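Local coordinates for protein thiamine-phosphate synthase (Pyrococcus furiosus, PDB 1XI3) that probably condenses a thiazole phosphate with a hydroxymethylpyrimidine diphosphate to form thiamine phosphate, using magnesium, at residues 33-38 against 201-206; 54-59 against 83-88; 61-66 against 71-76. One frame throughout, in Å; residues are numbered along the deposited sequence. Where two conformers were deposited one is given.

Interaction 1 (33-38 against 201-206); sequences REALEG and KATEEL
Where helix 28-37 runs out, G38 comes close against helix 199-214, its CA 4.5 Å from the CA of E204, so backbone lies almost on backbone. In this (beta/alpha)8, or TIM, barrel the contact joins the helix that follows the first strand, 28-37, to the C-terminal helix 199-214, and thereby the beginning of the barrel wall to its end. Glycine permits the approach: a methyl on G38 would run into CB of T203. T203 fills the angle between the helix end and A35. With OG1 turned beside the backbone N (chi1 -51°), CG2 is left to point at the neighbouring helix, 3.3 Å from A35 O. OG1 sits beside CA and CB of A35 but donates its hydrogen bond to V199 O, one turn back in its own helix. An alanine in place of T203 would lose both branches, and is likely to leave a gap beside A35 and V199 O without its hydroxyl partner. On the buried flank A35 and T203 also meet strand 17-20, through V19 and L17. E204 works at the exposed border: its chain, extended beyond CG, passes along G38 with CG 3.4 Å from G38 O, and a water bridges its OE1, weakly, to E37 O. The backbones themselves meet in a CA-H...O contact, with E204 CA 3.2 Å from G38 O.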
loop_
_atom_site.group_PDB
_atom_site.type_symbol
_atom_site.label_atom_id
_atom_site.label_comp_id
_atom_site.label_asym_id
_atom_site.label_seq_id
_atom_site.Cartn_x
_atom_site.Cartn_y
_atom_site.Cartn_z
ATOM N N ARG A 33 -12.023 -12.173 16.304
ATOM C CA ARG A 33 -13.022 -12.143 17.377
ATOM C C ARG A 33 -12.708 -13.186 18.473
ATOM O O ARG A 33 -12.686 -12.852 19.668
ATOM C CB ARG A 33 -14.444 -12.314 16.843
ATOM C CG ARG A 33 -15.508 -12.181 17.971
ATOM C CD ARG A 33 -16.931 -12.289 17.427
ATOM N N GLU A 34 -12.483 -14.425 18.061
ATOM C CA GLU A 34 -12.135 -15.530 18.970
ATOM C C GLU A 34 -10.823 -15.262 19.731
ATOM O O GLU A 34 -10.748 -15.522 20.916
ATOM C CB GLU A 34 -12.042 -16.850 18.215
ATOM C CG GLU A 34 -13.341 -17.394 17.683
ATOM C CD GLU A 34 -13.115 -18.633 16.824
ATOM O OE1 GLU A 34 -12.345 -18.561 15.845
ATOM O OE2 GLU A 34 -13.709 -19.692 17.129
ATOM N N ALA A 35 -9.792 -14.756 19.048
ATOM C CA ALA A 35 -8.521 -14.462 19.731
ATOM C C ALA A 35 -8.689 -13.363 20.770
ATOM O O ALA A 35 -8.118 -13.427 21.854
ATOM C CB ALA A 35 -7.420 -14.047 18.698
ATOM N N LEU A 36 -9.463 -12.333 20.424
ATOM C CA LEU A 36 -9.748 -11.261 21.377
ATOM C C LEU A 36 -10.528 -11.822 22.573
ATOM O O LEU A 36 -10.188 -11.536 23.721
ATOM C CB LEU A 36 -10.494 -10.136 20.715
ATOM C CG LEU A 36 -9.616 -9.281 19.768
ATOM C CD1 LEU A 36 -10.444 -8.412 18.884
ATOM C CD2 LEU A 36 -8.618 -8.463 20.531
ATOM N N GLU A 37 -11.544 -12.622 22.305
ATOM C CA GLU A 37 -12.247 -13.358 23.402
ATOM C C GLU A 37 -11.295 -14.162 24.275
ATOM O O GLU A 37 -11.473 -14.244 25.503
ATOM C CB GLU A 37 -13.300 -14.305 22.825
ATOM C CG GLU A 37 -14.549 -13.624 22.440
ATOM C CD GLU A 37 -15.279 -13.026 23.661
ATOM O OE1 GLU A 37 -15.199 -13.599 24.767
ATOM O OE2 GLU A 37 -15.905 -11.980 23.508
ATOM N N GLY A 38 -10.282 -14.755 23.664
ATOM C CA GLY A 38 -9.306 -15.551 24.382
ATOM C C GLY A 38 -8.244 -14.760 25.128
ATOM O O GLY A 38 -7.459 -15.350 25.877
ATOM N N LYS A 201 -9.551 -20.896 22.698
ATOM C CA LYS A 201 -8.918 -21.717 23.719
ATOM C C LYS A 201 -7.402 -21.664 23.616
ATOM O O LYS A 201 -6.715 -21.617 24.620
ATOM C CB LYS A 201 -9.416 -23.166 23.630
ATOM C CG LYS A 201 -8.933 -24.027 24.801
ATOM N N ALA A 202 -6.890 -21.671 22.392
ATOM C CA ALA A 202 -5.453 -21.615 22.162
ATOM C C ALA A 202 -4.900 -20.313 22.674
ATOM O O ALA A 202 -3.825 -20.276 23.254
ATOM C CB ALA A 202 -5.159 -21.779 20.676
ATOM N N THR A 203 -5.639 -19.225 22.441
ATOM C CA THR A 203 -5.232 -17.896 22.884
ATOM C C THR A 203 -5.294 -17.795 24.418
ATOM O O THR A 203 -4.379 -17.284 25.055
ATOM C CB THR A 203 -6.114 -16.809 22.222
ATOM O OG1 THR A 203 -6.149 -17.026 20.800
ATOM C CG2 THR A 203 -5.588 -15.439 22.543
ATOM N N GLU A 204 -6.371 -18.316 25.015
ATOM C CA GLU A 204 -6.493 -18.364 26.475
ATOM C C GLU A 204 -5.298 -19.039 27.137
ATOM O O GLU A 204 -4.771 -18.533 28.135
ATOM C CB GLU A 204 -7.754 -19.111 26.898
ATOM C CG GLU A 204 -9.007 -18.283 26.796
ATOM C CD GLU A 204 -10.240 -19.059 27.231
ATOM O OE1 GLU A 204 -11.298 -18.898 26.562
ATOM O OE2 GLU A 204 -10.136 -19.816 28.260
ATOM N N GLU A 205 -4.889 -20.174 26.575
ATOM C CA GLU A 205 -3.748 -20.931 27.104
ATOM C C GLU A 205 -2.464 -20.116 27.066
ATOM O O GLU A 205 -1.702 -20.069 28.015
ATOM C CB GLU A 205 -3.520 -22.176 26.274
ATOM C CG GLU A 205 -4.623 -23.213 26.365
ATOM C CD GLU A 205 -4.411 -24.383 25.402
ATOM O OE1 GLU A 205 -3.386 -24.403 24.671
ATOM O OE2 GLU A 205 -5.285 -25.280 25.380
ATOM N N LEU A 206 -2.230 -19.460 25.941
ATOM C CA LEU A 206 -1.049 -18.650 25.808
ATOM C C LEU A 206 -1.103 -17.469 26.720
ATOM O O LEU A 206 -0.099 -17.101 27.311
ATOM C CB LEU A 206 -0.855 -18.224 24.330
ATOM C CG LEU A 206 -0.338 -19.369 23.464
ATOM C CD1 LEU A 206 -0.625 -19.121 21.941
ATOM C CD2 LEU A 206 1.136 -19.627 23.693
HETATM O O HOH W 1 -11.895 -16.374 27.112
#

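Interaction 2 (54-59 against 83-88); sequences EMYEIG and LAVDAD
Y56 lays one side of its ring against the last turn of helix 79-85, with CD2 3.9 Å from A84 CB and 3.8 Å from V85 CG1. With CG anti to the backbone N (chi1 167°), the ring is carried out from helix 52-68 toward helix 79-85. A84 O approaches the ring edge in its plane, 3.8 Å from Y56 CE2, whereas the valine methyl comes in obliquely as the two side chains run alongside each other, pointing opposite ways. V85 CG1 lies 3.5 Å from Y56 O and 3.7 Å from G59 C, and a methyl group at G59 would collide with it, so the bare backbone of one helix serves as the seat for a branched side chain of the other. These are neighbouring outer helices of the TIM barrel. Beyond V85 the chain turns away in a Schellman motif at D86, and V85 also packs on F73 of strand 72-76. V101 of the second subunit touches both Y56 and A84, which places this edge of the contact at the dimer interface. The phenol oxygen is served by water: Y56 OH lies 2.6 Å from a water that in turn donates a weak bond to A84 O. No direct hydrogen bond crosses between the segments, so their fit depends on shape and apolar contact, with the water as a polar bridge.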
loop_
_atom_site.group_PDB
_atom_site.type_symbol
_atom_site.label_atom_id
_atom_site.label_comp_id
_atom_site.label_asym_id
_atom_site.label_seq_id
_atom_site.Cartn_x
_atom_site.Cartn_y
_atom_site.Cartn_z
ATOM N N GLU A 54 -10.228 -4.222 -0.175
ATOM C CA GLU A 54 -10.482 -5.331 0.727
ATOM C C GLU A 54 -9.725 -5.194 2.033
ATOM O O GLU A 54 -10.267 -5.401 3.139
ATOM C CB GLU A 54 -10.095 -6.633 0.035
ATOM C CG GLU A 54 -10.310 -7.853 0.943
ATOM C CD GLU A 54 -10.107 -9.154 0.274
ATOM O OE1 GLU A 54 -10.055 -9.206 -0.995
ATOM O OE2 GLU A 54 -10.030 -10.157 1.027
ATOM N N MET A 55 -8.432 -4.856 1.921
ATOM C CA MET A 55 -7.621 -4.580 3.121
ATOM C C MET A 55 -8.276 -3.490 3.996
ATOM O O MET A 55 -8.340 -3.608 5.222
ATOM C CB MET A 55 -6.208 -4.165 2.711
ATOM C CG MET A 55 -5.465 -5.247 1.944
ATOM S SD MET A 55 -3.814 -4.637 1.623
ATOM C CE MET A 55 -2.979 -6.056 0.986
ATOM N N TYR A 56 -8.819 -2.453 3.351
ATOM C CA TYR A 56 -9.467 -1.373 4.032
ATOM C C TYR A 56 -10.738 -1.855 4.714
ATOM O O TYR A 56 -10.956 -1.566 5.891
ATOM C CB TYR A 56 -9.789 -0.252 3.045
ATOM C CG TYR A 56 -10.731 0.786 3.594
ATOM C CD1 TYR A 56 -12.050 0.844 3.178
ATOM C CD2 TYR A 56 -10.304 1.673 4.535
ATOM C CE1 TYR A 56 -12.920 1.760 3.732
ATOM C CE2 TYR A 56 -11.179 2.624 5.088
ATOM C CZ TYR A 56 -12.449 2.662 4.657
ATOM O OH TYR A 56 -13.282 3.601 5.223
ATOM N N GLU A 57 -11.574 -2.600 3.999
ATOM C CA GLU A 57 -12.849 -3.057 4.601
ATOM C C GLU A 57 -12.634 -3.982 5.799
ATOM O O GLU A 57 -13.292 -3.843 6.837
ATOM C CB GLU A 57 -13.705 -3.740 3.559
ATOM C CG GLU A 57 -14.290 -2.768 2.545
ATOM C CD GLU A 57 -14.858 -3.448 1.295
ATOM O OE1 GLU A 57 -14.653 -4.682 1.095
ATOM O OE2 GLU A 57 -15.496 -2.733 0.474
ATOM N N ILE A 58 -11.717 -4.941 5.646
ATOM C CA ILE A 58 -11.387 -5.855 6.757
ATOM C C ILE A 58 -10.747 -5.051 7.915
ATOM O O ILE A 58 -11.024 -5.271 9.117
ATOM C CB ILE A 58 -10.491 -7.003 6.263
ATOM C CG1 ILE A 58 -11.259 -7.858 5.243
ATOM C CG2 ILE A 58 -10.011 -7.860 7.467
ATOM C CD1 ILE A 58 -10.426 -8.941 4.647
ATOM N N GLY A 59 -9.873 -4.129 7.557
ATOM C CA GLY A 59 -9.205 -3.318 8.558
ATOM C C GLY A 59 -10.172 -2.511 9.418
ATOM O O GLY A 59 -9.971 -2.336 10.620
ATOM N N LEU A 83 -3.269 3.967 8.096
ATOM C CA LEU A 83 -3.821 5.328 8.259
ATOM C C LEU A 83 -5.337 5.333 7.999
ATOM O O LEU A 83 -6.113 5.956 8.760
ATOM C CB LEU A 83 -3.127 6.294 7.316
ATOM C CG LEU A 83 -1.677 6.644 7.663
ATOM C CD1 LEU A 83 -1.087 7.429 6.508
ATOM C CD2 LEU A 83 -1.579 7.462 8.927
ATOM N N ALA A 84 -5.747 4.671 6.927
ATOM C CA ALA A 84 -7.151 4.711 6.471
ATOM C C ALA A 84 -8.084 4.091 7.518
ATOM O O ALA A 84 -9.207 4.565 7.688
ATOM C CB ALA A 84 -7.318 4.011 5.216
ATOM N N VAL A 85 -7.626 3.054 8.214
ATOM C CA VAL A 85 -8.465 2.387 9.249
ATOM C C VAL A 85 -8.184 2.857 10.690
ATOM O O VAL A 85 -8.790 2.341 11.653
ATOM C CB VAL A 85 -8.403 0.856 9.128
ATOM C CG1 VAL A 85 -8.662 0.428 7.698
ATOM C CG2 VAL A 85 -7.106 0.298 9.694
ATOM N N ASP A 86 -7.326 3.874 10.844
ATOM C CA ASP A 86 -6.933 4.411 12.137
ATOM C C ASP A 86 -6.380 3.356 13.057
ATOM O O ASP A 86 -6.629 3.302 14.252
ATOM C CB ASP A 86 -8.097 5.146 12.805
ATOM C CG ASP A 86 -7.646 6.157 13.844
ATOM O OD1 ASP A 86 -8.506 6.543 14.694
ATOM O OD2 ASP A 86 -6.450 6.563 13.858
ATOM N N ALA A 87 -5.539 2.496 12.498
ATOM C CA ALA A 87 -4.823 1.554 13.326
ATOM C C ALA A 87 -3.893 2.254 14.280
ATOM O O ALA A 87 -3.482 3.414 14.047
ATOM C CB ALA A 87 -4.028 0.597 12.433
ATOM N N ASP A 88 -3.534 1.563 15.356
ATOM C CA ASP A 88 -2.583 2.080 16.307
ATOM C C ASP A 88 -1.170 2.162 15.720
ATOM O O ASP A 88 -0.390 3.031 16.114
ATOM C CB ASP A 88 -2.593 1.265 17.568
ATOM C CG ASP A 88 -3.979 1.275 18.240
ATOM O OD1 ASP A 88 -4.440 2.381 18.629
ATOM O OD2 ASP A 88 -4.594 0.228 18.328
HETATM O O HOH W 2 -12.410 5.355 6.929
#

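Interaction 3 (61-66 against 71-76); sequences TLRQLT and ALFFVD
One direct hydrogen bond ties residues 61-66 of helix 52-68 to the segment entering strand 72-76: A71 N donates to T66 O over 2.9 Å. It spans the tight return from helix to strand in a beta-alpha-beta unit of the TIM barrel, the two axes running nearly antiparallel and 8.2 Å apart. The apolar part centres on F73, whose CG lies anti to the backbone N (chi1 -176°), which stands the ring up from the strand toward the helix. L62 CB touches its CZ at 3.6 Å, and the backbone carbon of L62 lies over the ring centre; M45 of strand 42-45 also packs on F73. The polar part is arranged round R63. Bent at chi2 and chi3, its chain folds back until one guanidinium face covers F73 CB, while the planes of guanidinium and ring stand 61° apart. A salt bridge to D88 and a bond to D86 O hold the same group from outside the two segments. At the root of the phenylalanine side chain, T66 OG1 rests 3.5 Å from F73 CB and accepts a hydrogen bond from R63 NH2 at 2.9 Å, with the hydroxyl oxygen tilted 27° out of the guanidinium plane.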
loop_
_atom_site.group_PDB
_atom_site.type_symbol
_atom_site.label_atom_id
_atom_site.label_comp_id
_atom_site.label_asym_id
_atom_site.label_seq_id
_atom_site.Cartn_x
_atom_site.Cartn_y
_atom_site.Cartn_z
ATOM N N THR A 61 -13.255 -3.278 10.099
ATOM C CA THR A 61 -13.907 -4.221 11.014
ATOM C C THR A 61 -12.997 -4.609 12.184
ATOM O O THR A 61 -13.397 -4.610 13.333
ATOM C CB THR A 61 -14.394 -5.471 10.271
ATOM O OG1 THR A 61 -15.343 -5.067 9.271
ATOM C CG2 THR A 61 -15.087 -6.437 11.261
ATOM N N LEU A 62 -11.743 -4.956 11.887
ATOM C CA LEU A 62 -10.798 -5.299 12.945
ATOM C C LEU A 62 -10.463 -4.113 13.855
ATOM O O LEU A 62 -10.204 -4.288 15.032
ATOM C CB LEU A 62 -9.498 -5.896 12.354
ATOM C CG LEU A 62 -9.678 -7.155 11.485
ATOM C CD1 LEU A 62 -8.304 -7.666 11.112
ATOM C CD2 LEU A 62 -10.473 -8.269 12.155
ATOM N N ARG A 63 -10.487 -2.907 13.314
ATOM C CA ARG A 63 -10.288 -1.695 14.122
ATOM C C ARG A 63 -11.399 -1.608 15.163
ATOM O O ARG A 63 -11.104 -1.324 16.327
ATOM C CB ARG A 63 -10.282 -0.447 13.249
ATOM C CG ARG A 63 -10.243 0.852 14.030
ATOM C CD ARG A 63 -8.976 1.113 14.763
ATOM N NE ARG A 63 -8.720 0.299 15.948
ATOM C CZ ARG A 63 -7.690 0.489 16.782
ATOM N NH1 ARG A 63 -6.797 1.447 16.546
ATOM N NH2 ARG A 63 -7.526 -0.306 17.836
ATOM N N GLN A 64 -12.637 -1.838 14.732
ATOM C CA GLN A 64 -13.789 -1.807 15.645
ATOM C C GLN A 64 -13.701 -2.879 16.714
ATOM O O GLN A 64 -13.854 -2.602 17.905
ATOM C CB GLN A 64 -15.103 -1.925 14.859
ATOM C CG GLN A 64 -16.389 -1.703 15.685
ATOM C CD GLN A 64 -17.640 -1.581 14.795
ATOM O OE1 GLN A 64 -17.617 -0.921 13.741
ATOM N NE2 GLN A 64 -18.744 -2.232 15.215
ATOM N N LEU A 65 -13.404 -4.094 16.288
ATOM C CA LEU A 65 -13.270 -5.231 17.192
ATOM C C LEU A 65 -12.204 -5.013 18.228
ATOM O O LEU A 65 -12.427 -5.214 19.423
ATOM C CB LEU A 65 -12.940 -6.495 16.396
ATOM C CG LEU A 65 -14.038 -7.272 15.743
ATOM C CD1 LEU A 65 -13.402 -8.430 15.009
ATOM C CD2 LEU A 65 -15.047 -7.785 16.802
ATOM N N THR A 66 -11.011 -4.608 17.795
ATOM C CA THR A 66 -9.959 -4.364 18.731
ATOM C C THR A 66 -10.361 -3.314 19.770
ATOM O O THR A 66 -10.113 -3.485 20.950
ATOM C CB THR A 66 -8.612 -4.012 18.057
ATOM O OG1 THR A 66 -8.763 -2.887 17.173
ATOM C CG2 THR A 66 -8.098 -5.290 17.297
ATOM N N ALA A 71 -7.831 -3.634 22.756
ATOM C CA ALA A 71 -6.590 -4.200 22.212
ATOM C C ALA A 71 -6.004 -3.257 21.185
ATOM O O ALA A 71 -6.698 -2.515 20.504
ATOM C CB ALA A 71 -6.818 -5.553 21.624
ATOM N N LEU A 72 -4.674 -3.296 21.107
ATOM C CA LEU A 72 -3.952 -2.594 20.066
ATOM C C LEU A 72 -4.150 -3.298 18.701
ATOM O O LEU A 72 -4.306 -4.526 18.617
ATOM C CB LEU A 72 -2.478 -2.537 20.405
ATOM C CG LEU A 72 -2.083 -1.607 21.575
ATOM C CD1 LEU A 72 -0.576 -1.564 21.796
ATOM C CD2 LEU A 72 -2.682 -0.205 21.378
ATOM N N PHE A 73 -4.122 -2.469 17.649
ATOM C CA PHE A 73 -4.302 -2.920 16.266
ATOM C C PHE A 73 -3.195 -2.400 15.359
ATOM O O PHE A 73 -2.989 -1.179 15.223
ATOM C CB PHE A 73 -5.646 -2.464 15.723
ATOM C CG PHE A 73 -5.954 -2.960 14.360
ATOM C CD1 PHE A 73 -5.681 -4.280 14.001
ATOM C CD2 PHE A 73 -6.511 -2.125 13.413
ATOM C CE1 PHE A 73 -5.935 -4.722 12.686
ATOM C CE2 PHE A 73 -6.808 -2.627 12.078
ATOM C CZ PHE A 73 -6.518 -3.919 11.779
ATOM N N PHE A 74 -2.479 -3.354 14.736
ATOM C CA PHE A 74 -1.397 -3.055 13.820
ATOM C C PHE A 74 -1.700 -3.628 12.482
ATOM O O PHE A 74 -2.369 -4.651 12.374
ATOM C CB PHE A 74 -0.096 -3.736 14.331
ATOM C CG PHE A 74 0.349 -3.174 15.629
ATOM C CD1 PHE A 74 1.030 -1.962 15.672
ATOM C CD2 PHE A 74 -0.031 -3.783 16.828
ATOM C CE1 PHE A 74 1.381 -1.408 16.917
ATOM C CE2 PHE A 74 0.342 -3.239 18.047
ATOM C CZ PHE A 74 1.017 -2.051 18.080
ATOM N N VAL A 75 -1.173 -2.971 11.447
ATOM C CA VAL A 75 -1.192 -3.506 10.091
ATOM C C VAL A 75 0.244 -3.837 9.659
ATOM O O VAL A 75 1.136 -3.016 9.827
ATOM C CB VAL A 75 -1.834 -2.506 9.094
ATOM C CG1 VAL A 75 -1.832 -3.076 7.685
ATOM C CG2 VAL A 75 -3.257 -2.190 9.540
ATOM N N ASP A 76 0.436 -5.030 9.078
ATOM C CA ASP A 76 1.752 -5.400 8.527
ATOM C C ASP A 76 1.989 -4.620 7.229
ATOM O O ASP A 76 1.096 -4.603 6.368
ATOM C CB ASP A 76 1.833 -6.877 8.229
ATOM C CG ASP A 76 3.235 -7.295 7.850
ATOM O OD1 ASP A 76 3.361 -7.972 6.830
ATOM O OD2 ASP A 76 4.174 -6.903 8.554
#

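Interactions 1 and 2 lie between outer helices of one TIM barrel, and interaction 3 joins such a helix to a barrel strand. Along the chain interaction 3 lies inside the loop closed by interaction 2, and both inside that closed by interaction 1. Interactions 2 and 3 share helix 52-68, with centres about 8 Å apart, and are joined where D88 OD2 lies 2.8 Å from F73 N. Interaction 1 is about 15 Å from interaction 3 and 22 Å from interaction 2, centre to centre, and meets interaction 3 through L36, which packs on A71. Together they build one wall round the strands; D76, at the C-terminal end of strand 72-76, probably binds the pyrimidine substrate.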